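Local atomic coordinates of Mgp-operon protein 3 (PDB entry 6RJ1), a protein that probably acts as a membrane-anchored surface adhesin of Mycoplasma pneumoniae, working with the adhesin P1 in attachment to sugars on host cells. Residues 64-69 with 79-84; 668-673 with 742-747; 738-743 with 761-766. All coordinates share one frame; numbering follows the deposited sequence.

Contact 1 of 3, residues 64-69 with 79-84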
loop_
_atom_site.group_PDB
_atom_site.type_symbol
_atom_site.label_atom_id
_atom_site.label_comp_id
_atom_site.label_asym_id
_atom_site.label_seq_id
_atom_site.Cartn_x
_atom_site.Cartn_y
_atom_site.Cartn_z
ATOM N N VAL A 64 -15.246 15.580 -3.770
ATOM C CA VAL A 64 -14.416 16.334 -2.828
ATOM C C VAL A 64 -13.704 17.493 -3.535
ATOM O O VAL A 64 -13.288 17.355 -4.686
ATOM C CB VAL A 64 -13.448 15.419 -2.011
ATOM C CG1 VAL A 64 -12.643 16.212 -0.988
ATOM C CG2 VAL A 64 -14.205 14.292 -1.311
ATOM N N LYS A 65 -13.611 18.651 -2.851
ATOM C CA LYS A 65 -12.897 19.819 -3.349
ATOM C C LYS A 65 -11.838 20.288 -2.344
ATOM O O LYS A 65 -12.019 20.167 -1.128
ATOM C CB LYS A 65 -13.847 20.958 -3.789
ATOM C CG LYS A 65 -14.547 21.738 -2.672
ATOM C CD LYS A 65 -15.280 22.975 -3.181
ATOM C CE LYS A 65 -16.049 23.725 -2.105
ATOM N NZ LYS A 65 -17.184 22.930 -1.544
ATOM N N PHE A 66 -10.725 20.789 -2.869
ATOM C CA PHE A 66 -9.641 21.365 -2.087
ATOM C C PHE A 66 -9.537 22.844 -2.469
ATOM O O PHE A 66 -9.420 23.173 -3.652
ATOM C CB PHE A 66 -8.316 20.609 -2.315
ATOM C CG PHE A 66 -7.082 21.260 -1.730
ATOM C CD1 PHE A 66 -6.908 21.353 -0.355
ATOM C CD2 PHE A 66 -6.081 21.755 -2.555
ATOM C CE1 PHE A 66 -5.762 21.944 0.184
ATOM C CE2 PHE A 66 -4.933 22.347 -2.014
ATOM C CZ PHE A 66 -4.785 22.439 -0.649
ATOM N N GLN A 67 -9.651 23.730 -1.479
ATOM C CA GLN A 67 -9.559 25.162 -1.740
ATOM C C GLN A 67 -8.102 25.604 -1.744
ATOM O O GLN A 67 -7.470 25.672 -0.693
ATOM C CB GLN A 67 -10.404 25.979 -0.755
ATOM C CG GLN A 67 -11.484 26.856 -1.414
ATOM C CD GLN A 67 -10.992 27.892 -2.413
ATOM O OE1 GLN A 67 -11.606 28.096 -3.467
ATOM N NE2 GLN A 67 -9.892 28.582 -2.116
ATOM N N ASP A 68 -7.563 25.839 -2.947
ATOM C CA ASP A 68 -6.191 26.285 -3.168
ATOM C C ASP A 68 -6.214 27.641 -3.844
ATOM O O ASP A 68 -6.890 27.815 -4.861
ATOM C CB ASP A 68 -5.386 25.262 -3.993
ATOM C CG ASP A 68 -5.880 25.011 -5.410
ATOM O OD1 ASP A 68 -7.117 24.909 -5.605
ATOM O OD2 ASP A 68 -5.034 24.912 -6.321
ATOM N N THR A 69 -5.533 28.612 -3.211
ATOM C CA THR A 69 -5.317 30.038 -3.531
ATOM C C THR A 69 -5.035 30.715 -2.197
ATOM O O THR A 69 -3.984 31.338 -2.021
ATOM C CB THR A 69 -6.528 30.757 -4.212
ATOM O OG1 THR A 69 -7.771 30.217 -3.753
ATOM C CG2 THR A 69 -6.449 30.756 -5.735
ATOM N N GLN A 79 -11.590 27.579 8.764
ATOM C CA GLN A 79 -12.335 26.770 7.805
ATOM C C GLN A 79 -11.432 25.729 7.132
ATOM O O GLN A 79 -10.300 26.038 6.743
ATOM C CB GLN A 79 -13.036 27.665 6.770
ATOM C CG GLN A 79 -14.422 27.167 6.364
ATOM C CD GLN A 79 -15.548 27.591 7.288
ATOM O OE1 GLN A 79 -15.403 27.699 8.514
ATOM N NE2 GLN A 79 -16.718 27.823 6.711
ATOM N N ASN A 80 -11.938 24.493 7.012
ATOM C CA ASN A 80 -11.222 23.380 6.391
ATOM C C ASN A 80 -11.133 23.596 4.879
ATOM O O ASN A 80 -12.142 23.909 4.243
ATOM C CB ASN A 80 -11.909 22.042 6.718
ATOM C CG ASN A 80 -11.080 20.793 6.486
ATOM O OD1 ASN A 80 -9.999 20.801 5.883
ATOM N ND2 ASN A 80 -11.582 19.670 6.960
ATOM N N ALA A 81 -9.916 23.450 4.316
ATOM C CA ALA A 81 -9.636 23.605 2.886
ATOM C C ALA A 81 -10.273 22.469 2.107
ATOM O O ALA A 81 -10.599 22.620 0.930
ATOM C CB ALA A 81 -8.139 23.621 2.651
ATOM N N LEU A 82 -10.462 21.334 2.797
ATOM C CA LEU A 82 -11.088 20.105 2.330
ATOM C C LEU A 82 -12.579 20.151 2.673
ATOM O O LEU A 82 -12.947 20.450 3.811
ATOM C CB LEU A 82 -10.403 18.912 3.026
ATOM C CG LEU A 82 -9.555 17.956 2.180
ATOM C CD1 LEU A 82 -8.746 18.681 1.128
ATOM C CD2 LEU A 82 -8.637 17.135 3.053
ATOM N N SER A 83 -13.432 19.904 1.671
ATOM C CA SER A 83 -14.889 19.878 1.832
ATOM C C SER A 83 -15.545 19.027 0.756
ATOM O O SER A 83 -14.929 18.751 -0.278
ATOM C CB SER A 83 -15.473 21.285 1.804
ATOM O OG SER A 83 -15.226 21.907 0.556
ATOM N N PHE A 84 -16.796 18.618 0.996
ATOM C CA PHE A 84 -17.548 17.851 0.021
ATOM C C PHE A 84 -18.217 18.822 -0.956
ATOM O O PHE A 84 -18.812 19.816 -0.528
ATOM C CB PHE A 84 -18.584 16.943 0.700
ATOM C CG PHE A 84 -18.034 15.794 1.519
ATOM C CD1 PHE A 84 -17.423 14.703 0.902
ATOM C CD2 PHE A 84 -18.180 15.772 2.901
ATOM C CE1 PHE A 84 -16.929 13.639 1.658
ATOM C CE2 PHE A 84 -17.694 14.697 3.655
ATOM C CZ PHE A 84 -17.065 13.643 3.029
#

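Contact 2 of 3, residues 668-673 with 742-747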
loop_
_atom_site.group_PDB
_atom_site.type_symbol
_atom_site.label_atom_id
_atom_site.label_comp_id
_atom_site.label_asym_id
_atom_site.label_seq_id
_atom_site.Cartn_x
_atom_site.Cartn_y
_atom_site.Cartn_z
ATOM N N THR A 668 17.650 0.386 -9.561
ATOM C CA THR A 668 16.229 0.362 -9.190
ATOM C C THR A 668 15.631 -1.046 -9.374
ATOM O O THR A 668 14.827 -1.478 -8.546
ATOM C CB THR A 668 15.471 1.459 -9.940
ATOM O OG1 THR A 668 15.816 1.353 -11.313
ATOM C CG2 THR A 668 15.840 2.859 -9.455
ATOM N N VAL A 669 16.068 -1.769 -10.431
ATOM C CA VAL A 669 15.672 -3.155 -10.722
ATOM C C VAL A 669 16.209 -4.057 -9.593
ATOM O O VAL A 669 15.465 -4.861 -9.041
ATOM C CB VAL A 669 16.165 -3.610 -12.125
ATOM C CG1 VAL A 669 15.962 -5.104 -12.341
ATOM C CG2 VAL A 669 15.483 -2.820 -13.229
ATOM N N PHE A 670 17.488 -3.883 -9.232
ATOM C CA PHE A 670 18.156 -4.633 -8.170
ATOM C C PHE A 670 17.514 -4.410 -6.799
ATOM O O PHE A 670 17.361 -5.350 -6.025
ATOM C CB PHE A 670 19.659 -4.304 -8.162
ATOM C CG PHE A 670 20.487 -5.223 -9.033
ATOM C CD1 PHE A 670 20.316 -5.246 -10.411
ATOM C CD2 PHE A 670 21.423 -6.081 -8.471
ATOM C CE1 PHE A 670 21.060 -6.119 -11.211
ATOM C CE2 PHE A 670 22.167 -6.952 -9.272
ATOM C CZ PHE A 670 21.981 -6.965 -10.639
ATOM N N ASP A 671 17.092 -3.179 -6.535
ATOM C CA ASP A 671 16.446 -2.770 -5.290
ATOM C C ASP A 671 15.031 -3.305 -5.168
ATOM O O ASP A 671 14.584 -3.596 -4.062
ATOM C CB ASP A 671 16.429 -1.242 -5.192
ATOM C CG ASP A 671 17.763 -0.573 -4.885
ATOM O OD1 ASP A 671 18.820 -1.221 -5.066
ATOM O OD2 ASP A 671 17.749 0.591 -4.463
ATOM N N ALA A 672 14.305 -3.393 -6.285
ATOM C CA ALA A 672 12.925 -3.858 -6.270
ATOM C C ALA A 672 12.829 -5.367 -6.259
ATOM O O ALA A 672 11.875 -5.911 -5.712
ATOM C CB ALA A 672 12.182 -3.297 -7.464
ATOM N N LEU A 673 13.809 -6.050 -6.863
ATOM C CA LEU A 673 13.826 -7.499 -6.983
ATOM C C LEU A 673 14.686 -8.203 -5.920
ATOM O O LEU A 673 14.704 -9.435 -5.868
ATOM C CB LEU A 673 14.252 -7.870 -8.409
ATOM C CG LEU A 673 13.163 -7.927 -9.493
ATOM C CD1 LEU A 673 12.577 -6.554 -9.802
ATOM C CD2 LEU A 673 13.715 -8.509 -10.772
ATOM N N ASN A 742 14.049 -12.241 -17.343
ATOM C CA ASN A 742 15.443 -11.849 -17.561
ATOM C C ASN A 742 16.051 -11.112 -16.359
ATOM O O ASN A 742 16.692 -10.067 -16.540
ATOM C CB ASN A 742 15.552 -11.002 -18.856
ATOM C CG ASN A 742 14.781 -9.684 -18.826
ATOM O OD1 ASN A 742 13.860 -9.473 -18.015
ATOM N ND2 ASN A 742 15.149 -8.765 -19.710
ATOM N N PHE A 743 15.865 -11.649 -15.134
ATOM C CA PHE A 743 16.423 -11.014 -13.933
ATOM C C PHE A 743 17.960 -10.951 -14.001
ATOM O O PHE A 743 18.598 -11.942 -14.382
ATOM C CB PHE A 743 15.918 -11.658 -12.630
ATOM C CG PHE A 743 16.319 -13.096 -12.395
ATOM C CD1 PHE A 743 17.466 -13.405 -11.672
ATOM C CD2 PHE A 743 15.519 -14.140 -12.847
ATOM C CE1 PHE A 743 17.829 -14.732 -11.442
ATOM C CE2 PHE A 743 15.877 -15.468 -12.608
ATOM C CZ PHE A 743 17.030 -15.755 -11.908
ATOM N N PRO A 744 18.566 -9.775 -13.731
ATOM C CA PRO A 744 20.030 -9.673 -13.833
ATOM C C PRO A 744 20.785 -10.240 -12.628
ATOM O O PRO A 744 20.173 -10.611 -11.626
ATOM C CB PRO A 744 20.271 -8.167 -14.036
ATOM C CG PRO A 744 18.944 -7.493 -13.812
ATOM C CD PRO A 744 17.971 -8.497 -13.306
ATOM N N GLU A 745 22.119 -10.333 -12.743
ATOM C CA GLU A 745 22.983 -10.838 -11.679
ATOM C C GLU A 745 24.324 -10.129 -11.684
ATOM O O GLU A 745 24.949 -10.007 -12.738
ATOM C CB GLU A 745 23.126 -12.378 -11.709
ATOM C CG GLU A 745 22.976 -13.038 -13.076
ATOM C CD GLU A 745 22.465 -14.469 -13.060
ATOM O OE1 GLU A 745 23.063 -15.321 -13.757
ATOM O OE2 GLU A 745 21.464 -14.739 -12.355
ATOM N N ALA A 746 24.740 -9.619 -10.513
ATOM C CA ALA A 746 25.995 -8.884 -10.346
ATOM C C ALA A 746 27.168 -9.804 -10.025
ATOM O O ALA A 746 27.041 -10.708 -9.197
ATOM C CB ALA A 746 25.845 -7.824 -9.265
ATOM N N GLY A 747 28.291 -9.556 -10.697
ATOM C CA GLY A 747 29.533 -10.305 -10.537
ATOM C C GLY A 747 29.943 -11.148 -11.731
ATOM O O GLY A 747 30.867 -11.961 -11.621
#

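Contact 3 of 3, residues 738-743 with 761-766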
loop_
_atom_site.group_PDB
_atom_site.type_symbol
_atom_site.label_atom_id
_atom_site.label_comp_id
_atom_site.label_asym_id
_atom_site.label_seq_id
_atom_site.Cartn_x
_atom_site.Cartn_y
_atom_site.Cartn_z
ATOM N N TYR A 738 12.617 -14.017 -9.458
ATOM C CA TYR A 738 12.236 -15.109 -10.354
ATOM C C TYR A 738 10.843 -14.902 -10.981
ATOM O O TYR A 738 10.410 -15.734 -11.778
ATOM C CB TYR A 738 12.383 -16.489 -9.672
ATOM C CG TYR A 738 11.653 -16.641 -8.354
ATOM C CD1 TYR A 738 10.309 -17.002 -8.315
ATOM C CD2 TYR A 738 12.321 -16.482 -7.143
ATOM C CE1 TYR A 738 9.638 -17.164 -7.106
ATOM C CE2 TYR A 738 11.659 -16.646 -5.926
ATOM C CZ TYR A 738 10.321 -17.003 -5.913
ATOM O OH TYR A 738 9.653 -17.141 -4.720
ATOM N N TYR A 739 10.176 -13.776 -10.664
ATOM C CA TYR A 739 8.900 -13.389 -11.263
ATOM C C TYR A 739 9.196 -12.691 -12.589
ATOM O O TYR A 739 8.291 -12.451 -13.388
ATOM C CB TYR A 739 8.106 -12.464 -10.315
ATOM C CG TYR A 739 7.132 -13.188 -9.409
ATOM C CD1 TYR A 739 7.329 -14.522 -9.063
ATOM C CD2 TYR A 739 6.023 -12.535 -8.887
ATOM C CE1 TYR A 739 6.437 -15.193 -8.235
ATOM C CE2 TYR A 739 5.119 -13.201 -8.058
ATOM C CZ TYR A 739 5.333 -14.531 -7.733
ATOM O OH TYR A 739 4.457 -15.207 -6.926
ATOM N N SER A 740 10.482 -12.368 -12.809
ATOM C CA SER A 740 11.009 -11.741 -14.014
ATOM C C SER A 740 11.762 -12.786 -14.820
ATOM O O SER A 740 12.549 -13.558 -14.260
ATOM C CB SER A 740 11.937 -10.583 -13.661
ATOM O OG SER A 740 11.215 -9.488 -13.128
ATOM N N ALA A 741 11.518 -12.814 -16.137
ATOM C CA ALA A 741 12.151 -13.761 -17.054
ATOM C C ALA A 741 13.643 -13.513 -17.208
ATOM O O ALA A 741 14.415 -14.466 -17.180
ATOM C CB ALA A 741 11.465 -13.715 -18.413
ATOM N N ASN A 742 14.049 -12.241 -17.343
ATOM C CA ASN A 742 15.443 -11.849 -17.561
ATOM C C ASN A 742 16.051 -11.112 -16.359
ATOM O O ASN A 742 16.692 -10.067 -16.540
ATOM C CB ASN A 742 15.552 -11.002 -18.856
ATOM C CG ASN A 742 14.781 -9.684 -18.826
ATOM O OD1 ASN A 742 13.860 -9.473 -18.015
ATOM N ND2 ASN A 742 15.149 -8.765 -19.710
ATOM N N PHE A 743 15.865 -11.649 -15.134
ATOM C CA PHE A 743 16.423 -11.014 -13.933
ATOM C C PHE A 743 17.960 -10.951 -14.001
ATOM O O PHE A 743 18.598 -11.942 -14.382
ATOM C CB PHE A 743 15.918 -11.658 -12.630
ATOM C CG PHE A 743 16.319 -13.096 -12.395
ATOM C CD1 PHE A 743 17.466 -13.405 -11.672
ATOM C CD2 PHE A 743 15.519 -14.140 -12.847
ATOM C CE1 PHE A 743 17.829 -14.732 -11.442
ATOM C CE2 PHE A 743 15.877 -15.468 -12.608
ATOM C CZ PHE A 743 17.030 -15.755 -11.908
ATOM N N SER A 761 12.590 -0.697 -18.179
ATOM C CA SER A 761 11.995 -0.806 -19.506
ATOM C C SER A 761 12.352 -2.105 -20.232
ATOM O O SER A 761 11.537 -2.573 -21.024
ATOM C CB SER A 761 12.325 0.417 -20.355
ATOM O OG SER A 761 13.725 0.621 -20.445
ATOM N N THR A 762 13.532 -2.705 -19.949
ATOM C CA THR A 762 13.955 -3.956 -20.610
ATOM C C THR A 762 13.591 -5.218 -19.794
ATOM O O THR A 762 13.668 -6.326 -20.332
ATOM C CB THR A 762 15.432 -3.921 -21.014
ATOM O OG1 THR A 762 16.250 -3.856 -19.848
ATOM C CG2 THR A 762 15.749 -2.771 -21.957
ATOM N N LEU A 763 13.152 -5.038 -18.523
ATOM C CA LEU A 763 12.718 -6.113 -17.629
ATOM C C LEU A 763 11.434 -6.741 -18.176
ATOM O O LEU A 763 10.479 -6.024 -18.504
ATOM C CB LEU A 763 12.501 -5.583 -16.198
ATOM C CG LEU A 763 12.414 -6.625 -15.073
ATOM C CD1 LEU A 763 13.787 -7.175 -14.713
ATOM C CD2 LEU A 763 11.761 -6.036 -13.842
ATOM N N GLU A 764 11.453 -8.084 -18.318
ATOM C CA GLU A 764 10.373 -8.919 -18.852
ATOM C C GLU A 764 9.646 -9.626 -17.710
ATOM O O GLU A 764 10.274 -10.367 -16.947
ATOM C CB GLU A 764 10.939 -9.975 -19.825
ATOM C CG GLU A 764 11.596 -9.426 -21.083
ATOM C CD GLU A 764 12.411 -10.433 -21.883
ATOM O OE1 GLU A 764 13.485 -10.045 -22.398
ATOM O OE2 GLU A 764 11.986 -11.608 -21.994
ATOM N N SER A 765 8.328 -9.432 -17.609
ATOM C CA SER A 765 7.546 -10.087 -16.566
ATOM C C SER A 765 7.069 -11.465 -16.993
ATOM O O SER A 765 6.532 -11.622 -18.095
ATOM C CB SER A 765 6.355 -9.228 -16.160
ATOM O OG SER A 765 5.462 -9.949 -15.323
ATOM N N GLN A 766 7.241 -12.456 -16.099
ATOM C CA GLN A 766 6.753 -13.824 -16.285
ATOM C C GLN A 766 5.796 -14.212 -15.133
ATOM O O GLN A 766 5.449 -15.386 -14.967
ATOM C CB GLN A 766 7.901 -14.834 -16.512
ATOM C CG GLN A 766 8.753 -15.145 -15.283
ATOM C CD GLN A 766 9.902 -16.089 -15.549
ATOM O OE1 GLN A 766 10.153 -16.526 -16.679
ATOM N NE2 GLN A 766 10.649 -16.406 -14.504
#

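Contact 1 of 3, residues 64-69 with 79-84
Lys65 and Ser83 form the hydrogen-bonded pair at the centre of a two-stranded antiparallel sheet, a beta hairpin whose short arms 64-66 and 82-84 run 151° apart in direction. Both backbone polar groups of each residue are engaged across the pair: Lys65 N reaches Ser83 O over 2.9 Å in an almost straight bond (177° at the hydrogen), and Ser83 N returns to Lys65 O at 3.1 Å. One residue beyond the strand, Gln67 N donates to Ala81 O at 2.8 Å, which prolongs the pairing. The outward-facing groups of the first arm have partners too: Val64 N bonds to Thr448 OG1, Phe66 O to Asn233 ND2 and Gln67 O to Tyr158 OH.

Ser83 is gripped through its side chain as well. The Lys65 chain runs out over the sheet and turns at its last torsion (chi4 -66°), which brings NZ back within 3.0 Å of Ser83 OG as its donor. The other side of the sheet is apolar and carries Val64, Phe66, Leu82 and Phe84. There Leu82 CD1 lies 3.6 Å from Phe66 CD1, and Val64 CG2 is 3.9 Å from Phe84 CD1. Helices 157-163 and 446-454 cover this side.

At the turn-side end, the amide of Asn80 is satisfied at both its atoms. ND2 is bonded to Pro137 O, while OD1 accepts Val139 N and closes an Asx turn with Leu82 N. In that turn the N-H of Leu82 comes from above the carbonyl plane of Asn80, 3.2 Å from N to OD1.

Contact 2 of 3, residues 668-673 with 742-747
Phe670 meets Pro744 and Ala746 with the outer half of its ring, and this is how helix 666-673 packs against the irregular loop 742-747. The helical segment belongs to the MgpC adhesin region of the protein, a family related to beta-propellers. CB of Phe670 leaves the helix neither straight at the loop nor away from it, and with chi1 at -90° the ring is swung across to reach the loop. CB and CG themselves lie more than 4.2 Å from the loop.

Contact begins farther out, along one flank of the ring. CD1 is 4.3 Å from Pro744 CG, and CE1 lies 3.6 Å from both CB and CG of Pro744, the two side chains sliding past each other in opposite directions. At the tip, CZ is 3.8 Å from Ala746 N, which sits at the ring edge and in its plane. On the other flank CE2 touches Ala746 CB at 3.8 Å. The ring thus spans three consecutive loop residues, from the proline to the alanine, with Tyr617, Leu675 and Asn676 as further neighbours.

Val669 reaches the CD side of the proline ring, sharing CG with Phe670. Its CG1, anti to the backbone N (chi1 171°), stands 4.1 Å from Pro744 CD. One turn on, Leu673 CD2 makes a looser approach to Phe743 CB at 4.3 Å. The helix is itself tied in by Asp671, whose OD2 bonds to Ser580 OG and whose O bonds to Tyr732 OH.

No hydrogen bond crosses between 668-673 and 742-747. The contact is thus non-directional packing, mostly apolar, and their relative placement probably rests also on the hydrogen bonds each makes to other partners.

Contact 3 of 3, residues 738-743 with 761-766
Asn742 plugs its side-chain amide into the backbone of 761-766, where OD1 accepts Glu764 N at 2.8 Å and ND2 donates to Thr762 O at 2.9 Å. The second bond leaves almost in the amide plane of Asn742 but arrives above the carbonyl plane of Thr762. Chi1 of 63° sets CG between the backbone N and the carbonyl carbon and turns the amide to the opposing chain. The Glu764 side chain crosses that of Asn742 at about a right angle, with the carboxylate and amide planes 39° apart and no hydrogen bond between them.

Gln766 answers from the other end. Its backbone N bonds to Tyr739 O at 2.9 Å, and its side chain, extended beyond CG, runs along segment 738-743 until NE2 reaches Tyr738 O at 2.8 Å. Between the two ends, Ala741 N donates to Glu764 O over 2.9 Å, and Ser740 faces Ser765 with their CA atoms 4.6 Å apart.

Farther out, Ser740 OG finds its polar partner in Ser774 OG, while Leu763 CD2 packs beside it at 3.6 Å. Leu763 also rests on Val669 of helix 666-673, and Tyr739 OH is bonded to Ser844 OG.

Bonds from Ala741 N and Gln766 N that bracket a single Ser740-Ser765 pair are the signature of an isolated beta bridge, here extended by side-chain amides within the long connection between strands 723-732 and 779-786.

In the fold
Contacts 2 and 3 form one continuous patch, their centres 10 Å apart; contact 1 lies about 43 Å from either, centre to centre, on the opposite side of the chain's centre. All three are partly buried, with exposed residues touching in contacts 2 and 3 but not in contact 1. Contacts 2 and 3 share Asn742 and Phe743 and both involve helix 666-673, since Leu673 CD2 lies 3.6 Å from Ser740 OG. Their chemistry divides accordingly: the helix meets loop 742-747 through van der Waals contact, whereas polar bonds join the two loop segments. Contact 1 combines both: backbone bonds join its strands, an apolar layer lies on one face and the Lys65-Ser83 side-chain bond on the other.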